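Local coordinates for StiE protein (Stigmatella aurantiaca, PDB 6ECX), which is a modular polyketide synthase whose O-methyltransferase domain, the piece described here, binds S-adenosylmethionine and serves polyketide O-methylation, at residues S51-F57 with Q250-L254; D152-D158 with N178-T184; N218-S222 with L301-A306. All coordinates share one frame; numbering follows the deposited sequence. Where two conformers were deposited one is given.

Interaction 1 of 3, residues S51-F57 with Q250-L254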
# COMPACT_ATOMS: atom_id res chain seq x y z
N SER A 51 14.88 16.13 0.51
CA SER A 51 15.61 14.91 0.83
C SER A 51 14.66 14.02 1.63
O SER A 51 14.42 14.26 2.81
CB SER A 51 16.88 15.20 1.61
OG SER A 51 17.40 14.01 2.15
N TRP A 52 14.12 13.00 0.96
CA TRP A 52 13.30 12.02 1.66
C TRP A 52 14.09 11.36 2.79
O TRP A 52 13.55 11.11 3.88
CB TRP A 52 12.80 10.97 0.67
CG TRP A 52 11.96 9.92 1.29
CD1 TRP A 52 10.63 10.00 1.57
CD2 TRP A 52 12.39 8.62 1.70
NE1 TRP A 52 10.20 8.83 2.15
CE2 TRP A 52 11.26 7.96 2.24
CE3 TRP A 52 13.62 7.96 1.68
CZ2 TRP A 52 11.33 6.66 2.74
CZ3 TRP A 52 13.68 6.66 2.19
CH2 TRP A 52 12.54 6.03 2.71
N ILE A 53 15.38 11.11 2.57
CA ILE A 53 16.17 10.41 3.57
C ILE A 53 16.35 11.28 4.82
O ILE A 53 16.22 10.79 5.95
CB ILE A 53 17.52 9.95 2.97
CG1 ILE A 53 18.15 8.86 3.83
CG2 ILE A 53 18.49 11.10 2.74
CD1 ILE A 53 17.42 7.54 3.70
N ARG A 54 16.59 12.58 4.65
CA ARG A 54 16.76 13.45 5.81
C ARG A 54 15.43 13.67 6.52
O ARG A 54 15.38 13.70 7.76
CB ARG A 54 17.38 14.79 5.40
CG ARG A 54 18.81 14.69 4.89
CD ARG A 54 19.41 16.05 4.53
NE ARG A 54 20.88 15.98 4.57
CZ ARG A 54 21.70 16.92 4.12
NH1 ARG A 54 21.23 18.02 3.55
NH2 ARG A 54 23.01 16.74 4.21
N THR A 55 14.35 13.80 5.76
CA THR A 55 13.04 14.04 6.37
C THR A 55 12.61 12.87 7.25
O THR A 55 12.09 13.06 8.35
CB THR A 55 11.99 14.31 5.29
OG1 THR A 55 12.30 15.55 4.63
CG2 THR A 55 10.61 14.39 5.90
N VAL A 56 12.85 11.64 6.78
CA VAL A 56 12.38 10.46 7.49
C VAL A 56 13.16 10.21 8.78
O VAL A 56 12.64 9.58 9.71
CB VAL A 56 12.43 9.25 6.54
CG1 VAL A 56 12.11 7.95 7.26
CG2 VAL A 56 11.44 9.46 5.42
N PHE A 57 14.38 10.73 8.91
CA PHE A 57 15.23 10.43 10.05
C PHE A 57 15.33 11.54 11.08
O PHE A 57 15.29 11.27 12.28
CB PHE A 57 16.64 10.05 9.58
CG PHE A 57 16.72 8.67 9.02
CD1 PHE A 57 17.23 7.63 9.78
CD2 PHE A 57 16.27 8.40 7.73
CE1 PHE A 57 17.30 6.36 9.26
CE2 PHE A 57 16.34 7.13 7.22
CZ PHE A 57 16.86 6.11 7.99
N GLN A 250 24.68 12.18 1.77
CA GLN A 250 23.63 12.40 2.76
C GLN A 250 23.45 11.17 3.65
O GLN A 250 23.32 11.31 4.88
CB GLN A 250 22.30 12.76 2.08
CG GLN A 250 22.28 14.16 1.51
CD GLN A 250 20.88 14.72 1.34
OE1 GLN A 250 19.89 14.03 1.55
NE2 GLN A 250 20.80 15.99 0.96
N PHE A 251 23.48 9.98 3.06
CA PHE A 251 23.25 8.76 3.84
C PHE A 251 24.39 8.48 4.81
O PHE A 251 24.15 7.97 5.91
CB PHE A 251 23.04 7.57 2.90
CG PHE A 251 22.83 6.27 3.61
CD1 PHE A 251 23.87 5.36 3.76
CD2 PHE A 251 21.59 5.96 4.14
CE1 PHE A 251 23.67 4.17 4.42
CE2 PHE A 251 21.38 4.76 4.80
CZ PHE A 251 22.43 3.86 4.94
N GLU A 252 25.63 8.80 4.43
CA GLU A 252 26.75 8.61 5.34
C GLU A 252 26.61 9.50 6.57
O GLU A 252 26.91 9.08 7.69
CB GLU A 252 28.07 8.91 4.64
CG GLU A 252 28.32 8.10 3.39
CD GLU A 252 29.71 8.34 2.84
OE1 GLU A 252 30.64 8.55 3.66
OE2 GLU A 252 29.88 8.34 1.61
N ALA A 253 26.15 10.74 6.38
CA ALA A 253 26.05 11.69 7.48
C ALA A 253 25.05 11.21 8.53
O ALA A 253 25.33 11.27 9.73
CB ALA A 253 25.66 13.07 6.96
N LEU A 254 23.89 10.72 8.09
CA LEU A 254 22.93 10.16 9.03
C LEU A 254 23.44 8.84 9.61
O LEU A 254 23.26 8.58 10.81
CB LEU A 254 21.58 9.96 8.34
CG LEU A 254 20.74 11.22 8.14
CD1 LEU A 254 19.72 10.99 7.04
CD2 LEU A 254 20.05 11.62 9.44
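Gln250 OE1 accepts two hydrogen bonds: one from Ser51 OG at 2.6 Å, in the plane of its carbonyl, the other from Asn244 ND2 of a nearby loop. The same Ser51 OG accepts from Arg54 N at 3.0 Å in a fairly straight capping bond. Ser51 is therefore the N-cap of helix 52-57, and its hydroxyl passes the bond on to the second helix; having OG anti to the backbone N (chi1 167°) lets it serve both partners. The Gln250 amide stacks, displaced toward the rim, on one face of the Arg54 guanidinium, the two planes 10° apart. Gln250 NE2 comes 3.3 Å from Arg54 NH1, but both are donors, so this is stacking and not a bond. Two nearly parallel helices meet here, 52-57 and 247-255, their short segment axes 10.1 Å apart at closest and inclined by 20°, a spacing bridged by long side chains. One turn further along, Leu254 reaches toward helix 52-57. Its CD1 sits 3.7 Å from Ile53 O, and its CD2 lies 3.8 Å from Phe57 CB. Ile53 and Leu254 lie alongside each other, pointing oppositely, and Ile53 CD1 reaches the edge of the Phe251 ring. Phe268 of helix 263-280 also packs on Ile53, Phe57 and Phe251, while Trp52, on another side of its helix, packs against Leu69 of helix 64-80.

Interaction 2 of 3, residues D152-D158 with N178-T184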
# COMPACT_ATOMS: atom_id res chain seq x y z
N ASP A 152 -8.74 -16.00 9.42
CA ASP A 152 -9.89 -15.42 8.74
C ASP A 152 -10.14 -14.00 9.23
O ASP A 152 -10.03 -13.71 10.42
CB ASP A 152 -11.13 -16.27 8.97
CG ASP A 152 -11.22 -17.43 8.00
OD1 ASP A 152 -10.28 -17.61 7.20
OD2 ASP A 152 -12.24 -18.16 8.03
N PHE A 153 -10.45 -13.11 8.29
CA PHE A 153 -10.92 -11.79 8.66
C PHE A 153 -12.20 -11.93 9.49
O PHE A 153 -12.94 -12.90 9.33
CB PHE A 153 -11.15 -10.95 7.41
CG PHE A 153 -9.91 -10.74 6.58
CD1 PHE A 153 -8.70 -10.40 7.19
CD2 PHE A 153 -9.93 -10.91 5.20
CE1 PHE A 153 -7.55 -10.21 6.43
CE2 PHE A 153 -8.79 -10.73 4.44
CZ PHE A 153 -7.59 -10.37 5.06
N PRO A 154 -12.45 -11.01 10.42
CA PRO A 154 -13.50 -11.21 11.42
C PRO A 154 -14.83 -10.55 11.06
O PRO A 154 -15.43 -9.83 11.86
CB PRO A 154 -12.90 -10.57 12.68
CG PRO A 154 -12.09 -9.44 12.14
CD PRO A 154 -11.57 -9.87 10.78
N GLY A 155 -15.30 -10.79 9.84
CA GLY A 155 -16.54 -10.20 9.40
C GLY A 155 -16.66 -10.24 7.89
O GLY A 155 -15.86 -10.87 7.19
N MET A 156 -17.68 -9.53 7.40
CA MET A 156 -17.98 -9.43 5.98
C MET A 156 -17.91 -7.96 5.60
O MET A 156 -18.60 -7.13 6.19
CB MET A 156 -19.37 -10.03 5.70
CG MET A 156 -19.75 -10.08 4.24
SD MET A 156 -18.63 -11.11 3.25
CE MET A 156 -18.95 -12.72 3.94
N TYR A 157 -17.06 -7.64 4.62
CA TYR A 157 -16.65 -6.26 4.37
C TYR A 157 -17.13 -5.76 3.01
O TYR A 157 -17.42 -6.54 2.10
CB TYR A 157 -15.12 -6.15 4.47
CG TYR A 157 -14.67 -6.56 5.85
CD1 TYR A 157 -14.73 -5.66 6.92
CD2 TYR A 157 -14.27 -7.86 6.12
CE1 TYR A 157 -14.39 -6.05 8.22
CE2 TYR A 157 -13.91 -8.26 7.41
CZ TYR A 157 -13.96 -7.34 8.45
OH TYR A 157 -13.60 -7.73 9.71
N ASP A 158 -17.24 -4.44 2.92
CA ASP A 158 -17.54 -3.74 1.68
C ASP A 158 -16.31 -3.19 1.00
O ASP A 158 -16.30 -3.03 -0.22
CB ASP A 158 -18.50 -2.58 1.96
CG ASP A 158 -19.79 -3.03 2.61
OD1 ASP A 158 -20.22 -4.16 2.34
OD2 ASP A 158 -20.35 -2.25 3.38
N ASN A 178 -8.86 -15.55 1.62
CA ASN A 178 -9.39 -14.83 2.79
C ASN A 178 -10.09 -13.54 2.37
O ASN A 178 -11.14 -13.18 2.92
CB ASN A 178 -8.24 -14.53 3.75
CG ASN A 178 -8.71 -14.24 5.17
OD1 ASN A 178 -9.91 -14.31 5.47
ND2 ASN A 178 -7.76 -13.91 6.04
N ILE A 179 -9.52 -12.81 1.41
CA ILE A 179 -10.17 -11.58 0.94
C ILE A 179 -11.52 -11.92 0.31
O ILE A 179 -12.56 -11.33 0.65
CB ILE A 179 -9.25 -10.83 -0.04
CG1 ILE A 179 -8.04 -10.25 0.70
CG2 ILE A 179 -10.05 -9.72 -0.75
CD1 ILE A 179 -6.94 -9.70 -0.22
N ASP A 180 -11.51 -12.88 -0.62
CA ASP A 180 -12.73 -13.31 -1.31
C ASP A 180 -13.82 -13.73 -0.31
O ASP A 180 -14.94 -13.23 -0.36
CB ASP A 180 -12.38 -14.46 -2.26
CG ASP A 180 -13.56 -14.93 -3.08
OD1 ASP A 180 -14.58 -14.21 -3.11
OD2 ASP A 180 -13.46 -16.01 -3.70
N ARG A 181 -13.49 -14.62 0.61
CA ARG A 181 -14.53 -15.17 1.48
C ARG A 181 -15.12 -14.13 2.43
O ARG A 181 -16.18 -14.38 3.03
CB ARG A 181 -13.95 -16.36 2.28
CG ARG A 181 -13.65 -17.55 1.37
CD ARG A 181 -13.06 -18.76 2.10
NE ARG A 181 -11.71 -18.52 2.59
CZ ARG A 181 -11.42 -18.29 3.86
NH1 ARG A 181 -12.38 -18.30 4.77
NH2 ARG A 181 -10.16 -18.08 4.23
N HIS A 182 -14.47 -12.97 2.58
CA HIS A 182 -14.96 -11.94 3.50
C HIS A 182 -15.27 -10.63 2.80
O HIS A 182 -15.35 -9.58 3.45
CB HIS A 182 -13.95 -11.75 4.63
CG HIS A 182 -13.79 -12.97 5.46
ND1 HIS A 182 -12.93 -13.99 5.10
CD2 HIS A 182 -14.42 -13.38 6.59
CE1 HIS A 182 -13.03 -14.97 6.00
NE2 HIS A 182 -13.92 -14.61 6.90
N LEU A 183 -15.45 -10.65 1.49
CA LEU A 183 -15.86 -9.46 0.75
C LEU A 183 -17.28 -9.69 0.24
O LEU A 183 -17.54 -10.73 -0.39
CB LEU A 183 -14.88 -9.23 -0.40
CG LEU A 183 -14.86 -7.93 -1.20
CD1 LEU A 183 -14.83 -6.73 -0.26
CD2 LEU A 183 -13.63 -7.95 -2.11
N THR A 184 -18.19 -8.76 0.52
CA THR A 184 -19.52 -8.85 -0.09
C THR A 184 -19.39 -8.80 -1.62
O THR A 184 -18.47 -8.18 -2.16
CB THR A 184 -20.45 -7.73 0.39
OG1 THR A 184 -19.92 -6.44 0.05
CG2 THR A 184 -20.62 -7.80 1.86
O HOH W 1 -14.64 -16.59 8.80
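Asn178 lays its amide over one face of the Phe153 ring, the planes 10° apart and ND2 above the ring centre, while Ile179 CA and His182 CB meet the ring at its edge. The imidazole of His182 is covered on one face by Phe153 CB, a CH-pi contact 4.2 Å from the ring centroid; the phenyl edge also turns toward this face in an offset edge-to-face pair. Round the His182 rim stand Gly155 O, Asn178 O and a water. His182 ND1 donates to Asn178 O at 2.9 Å, in the plane of that carbonyl and on a lone pair, which fixes the ring's rotation. The stacked amide also works through its edges: Asn178 OD1 accepts from Phe153 N at 3.1 Å, again on a lone pair, and Asn178 ND2 donates to Asp151 O and Ser148 O. Beyond, Tyr157 and Leu183 pair in parallel, through Tyr157 N to His182 O (2.8 Å) and Thr184 N to Tyr157 O (2.8 Å). This lies within the beta-alpha-beta unit formed by strand 157-163, helix 172-181 and strand 187-196 of the Rossmann-like fold. Ser148, an S-adenosylmethionine-binding residue, touches Phe153. At the outer end Arg181 NH2 bridges to Asp152 OD1 at 3.0 Å, and the water links Asp152 OD2 to His182 NE2. Asp152 might slightly favour a protonated His182, though the salt bridge to Arg181 would weaken that effect.

Interaction 3 of 3, residues N218-S222 with L301-A306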
# COMPACT_ATOMS: atom_id res chain seq x y z
N ASN A 218 -2.92 -11.51 -11.90
CA ASN A 218 -4.16 -11.90 -12.57
C ASN A 218 -4.65 -13.26 -12.07
O ASN A 218 -5.84 -13.43 -11.79
CB ASN A 218 -3.94 -11.92 -14.09
CG ASN A 218 -5.26 -12.00 -14.85
OD1 ASN A 218 -6.30 -12.13 -14.23
ND2 ASN A 218 -5.21 -11.93 -16.19
N LYS A 219 -3.76 -14.24 -11.94
CA LYS A 219 -4.19 -15.55 -11.46
C LYS A 219 -4.77 -15.45 -10.06
O LYS A 219 -5.81 -16.06 -9.76
CB LYS A 219 -3.00 -16.52 -11.49
CG LYS A 219 -3.38 -17.99 -11.40
CD LYS A 219 -2.19 -18.87 -11.74
CE LYS A 219 -2.51 -20.35 -11.56
NZ LYS A 219 -3.67 -20.76 -12.42
N LEU A 220 -4.14 -14.65 -9.19
CA LEU A 220 -4.66 -14.45 -7.84
C LEU A 220 -6.04 -13.82 -7.86
O LEU A 220 -6.94 -14.24 -7.11
CB LEU A 220 -3.71 -13.57 -7.02
CG LEU A 220 -2.39 -14.23 -6.62
CD1 LEU A 220 -1.47 -13.17 -6.03
CD2 LEU A 220 -2.66 -15.33 -5.62
N PHE A 221 -6.22 -12.76 -8.65
CA PHE A 221 -7.54 -12.11 -8.70
C PHE A 221 -8.58 -13.07 -9.26
O PHE A 221 -9.63 -13.28 -8.67
CB PHE A 221 -7.50 -10.84 -9.55
CG PHE A 221 -6.64 -9.72 -9.00
CD1 PHE A 221 -6.09 -9.80 -7.73
CD2 PHE A 221 -6.36 -8.60 -9.79
CE1 PHE A 221 -5.28 -8.76 -7.24
CE2 PHE A 221 -5.56 -7.57 -9.31
CZ PHE A 221 -5.01 -7.64 -8.04
N SER A 222 -8.28 -13.67 -10.41
CA SER A 222 -9.31 -14.40 -11.17
C SER A 222 -9.73 -15.70 -10.51
O SER A 222 -10.86 -16.15 -10.72
CB SER A 222 -8.80 -14.71 -12.58
OG SER A 222 -8.25 -13.56 -13.19
N LEU A 301 -13.01 -13.52 -16.03
CA LEU A 301 -12.31 -12.55 -15.21
C LEU A 301 -10.85 -12.43 -15.65
O LEU A 301 -10.32 -11.32 -15.76
CB LEU A 301 -12.37 -12.92 -13.73
CG LEU A 301 -13.74 -12.96 -13.06
CD1 LEU A 301 -13.57 -13.34 -11.60
CD2 LEU A 301 -14.44 -11.63 -13.21
N PHE A 302 -10.20 -13.57 -15.90
CA PHE A 302 -8.79 -13.54 -16.30
C PHE A 302 -8.62 -12.82 -17.63
O PHE A 302 -7.69 -12.01 -17.79
CB PHE A 302 -8.24 -14.97 -16.39
CG PHE A 302 -6.75 -15.03 -16.60
CD1 PHE A 302 -6.21 -14.88 -17.86
CD2 PHE A 302 -5.89 -15.24 -15.53
CE1 PHE A 302 -4.83 -14.91 -18.06
CE2 PHE A 302 -4.51 -15.29 -15.73
CZ PHE A 302 -3.99 -15.12 -16.98
N HIS A 303 -9.50 -13.11 -18.59
CA HIS A 303 -9.44 -12.49 -19.91
C HIS A 303 -9.58 -10.97 -19.81
O HIS A 303 -8.78 -10.22 -20.38
CB HIS A 303 -10.54 -13.08 -20.79
CG HIS A 303 -10.61 -12.52 -22.17
ND1 HIS A 303 -11.75 -11.94 -22.68
CD2 HIS A 303 -9.69 -12.47 -23.16
CE1 HIS A 303 -11.53 -11.56 -23.92
NE2 HIS A 303 -10.28 -11.86 -24.24
N LEU A 304 -10.56 -10.52 -19.03
CA LEU A 304 -10.81 -9.09 -18.84
C LEU A 304 -9.71 -8.44 -18.00
O LEU A 304 -9.24 -7.35 -18.34
CB LEU A 304 -12.19 -8.91 -18.17
CG LEU A 304 -13.38 -9.40 -19.02
CD1 LEU A 304 -14.68 -9.84 -18.21
CD2 LEU A 304 -13.70 -8.34 -20.03
N ASN A 305 -9.26 -9.10 -16.93
CA ASN A 305 -8.16 -8.54 -16.14
C ASN A 305 -6.91 -8.35 -16.99
O ASN A 305 -6.17 -7.38 -16.79
CB ASN A 305 -7.80 -9.44 -14.95
CG ASN A 305 -8.89 -9.51 -13.93
OD1 ASN A 305 -9.78 -8.65 -13.89
ND2 ASN A 305 -8.83 -10.52 -13.07
N ALA A 306 -6.62 -9.30 -17.89
CA ALA A 306 -5.40 -9.23 -18.67
C ALA A 306 -5.40 -7.98 -19.54
O ALA A 306 -4.38 -7.31 -19.68
CB ALA A 306 -5.24 -10.48 -19.54
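Helices 218-222 and 301-306 run past each other at 136° between their N-to-C directions, their short axes 9.1 Å apart at closest approach. The backbones draw nearest at Ser222 and Phe302, whose CA atoms are 5.2 Å apart. Asn218 takes part in both of the sound hydrogen bonds between the helices. Its CG points away from the backbone N, which carries the amide across to lie flat over the Phe302 ring, planes 10° apart, ND2 standing above the ring centre. The stacking does not cost the amide its bonds. Asn218 ND2 donates to Phe302 O at 3.0 Å along an almost straight N-H...O line of 178°, so that carbonyl serves two donors, the other being Ala306 N of its own helix. Asn218 OD1 on the other arm accepts from Asn305 ND2 at 3.2 Å; the donor stands above the carbonyl plane, and the two amide planes are steeply inclined to each other. Ser222 OG turns back to donate to Asn218 O at 2.8 Å, and accepts only a weak bond from Asn305 ND2 at 3.1 Å. Ser222 OG also lies 3.2 Å from Phe302 CA, where the two backbones come nearest. Further polar anchoring comes from strand 226-233, where Asn305 OD1 accepts from Leu228 N and thereby holds the amide that grips Asn218. On the same strand Arg227 touches Leu301 and Asn305. Phe221 points its ring among Leu226, Phe288 and Val290 of strands 226-233 and 283-292, whereas Leu220 packs against helix 172-181, so helix 214-222 sits between that helix and helix 298-309.

The three contacts sample different parts of one methyltransferase domain. Interactions 2 and 3 are neighbours, centres 20 Å apart and nearest atoms about 7 Å apart: helix 172-181, which supplies residues 178-181 to interaction 2, also packs against helix 214-222, which carries one side of interaction 3. Both border the central mixed sheet, interaction 2 at strand 157-163 and interaction 3 beside strand 226-233. Interaction 1 lies on the opposite side of the chain's centre, its own centre about 40 Å from either, among helices outside the sheet. Along the chain, interaction 2 is nested within the loop closed by interaction 1, whereas interactions 1 and 3 interleave, so the chain passes back and forth between the outlying helices and the sheet-bearing core.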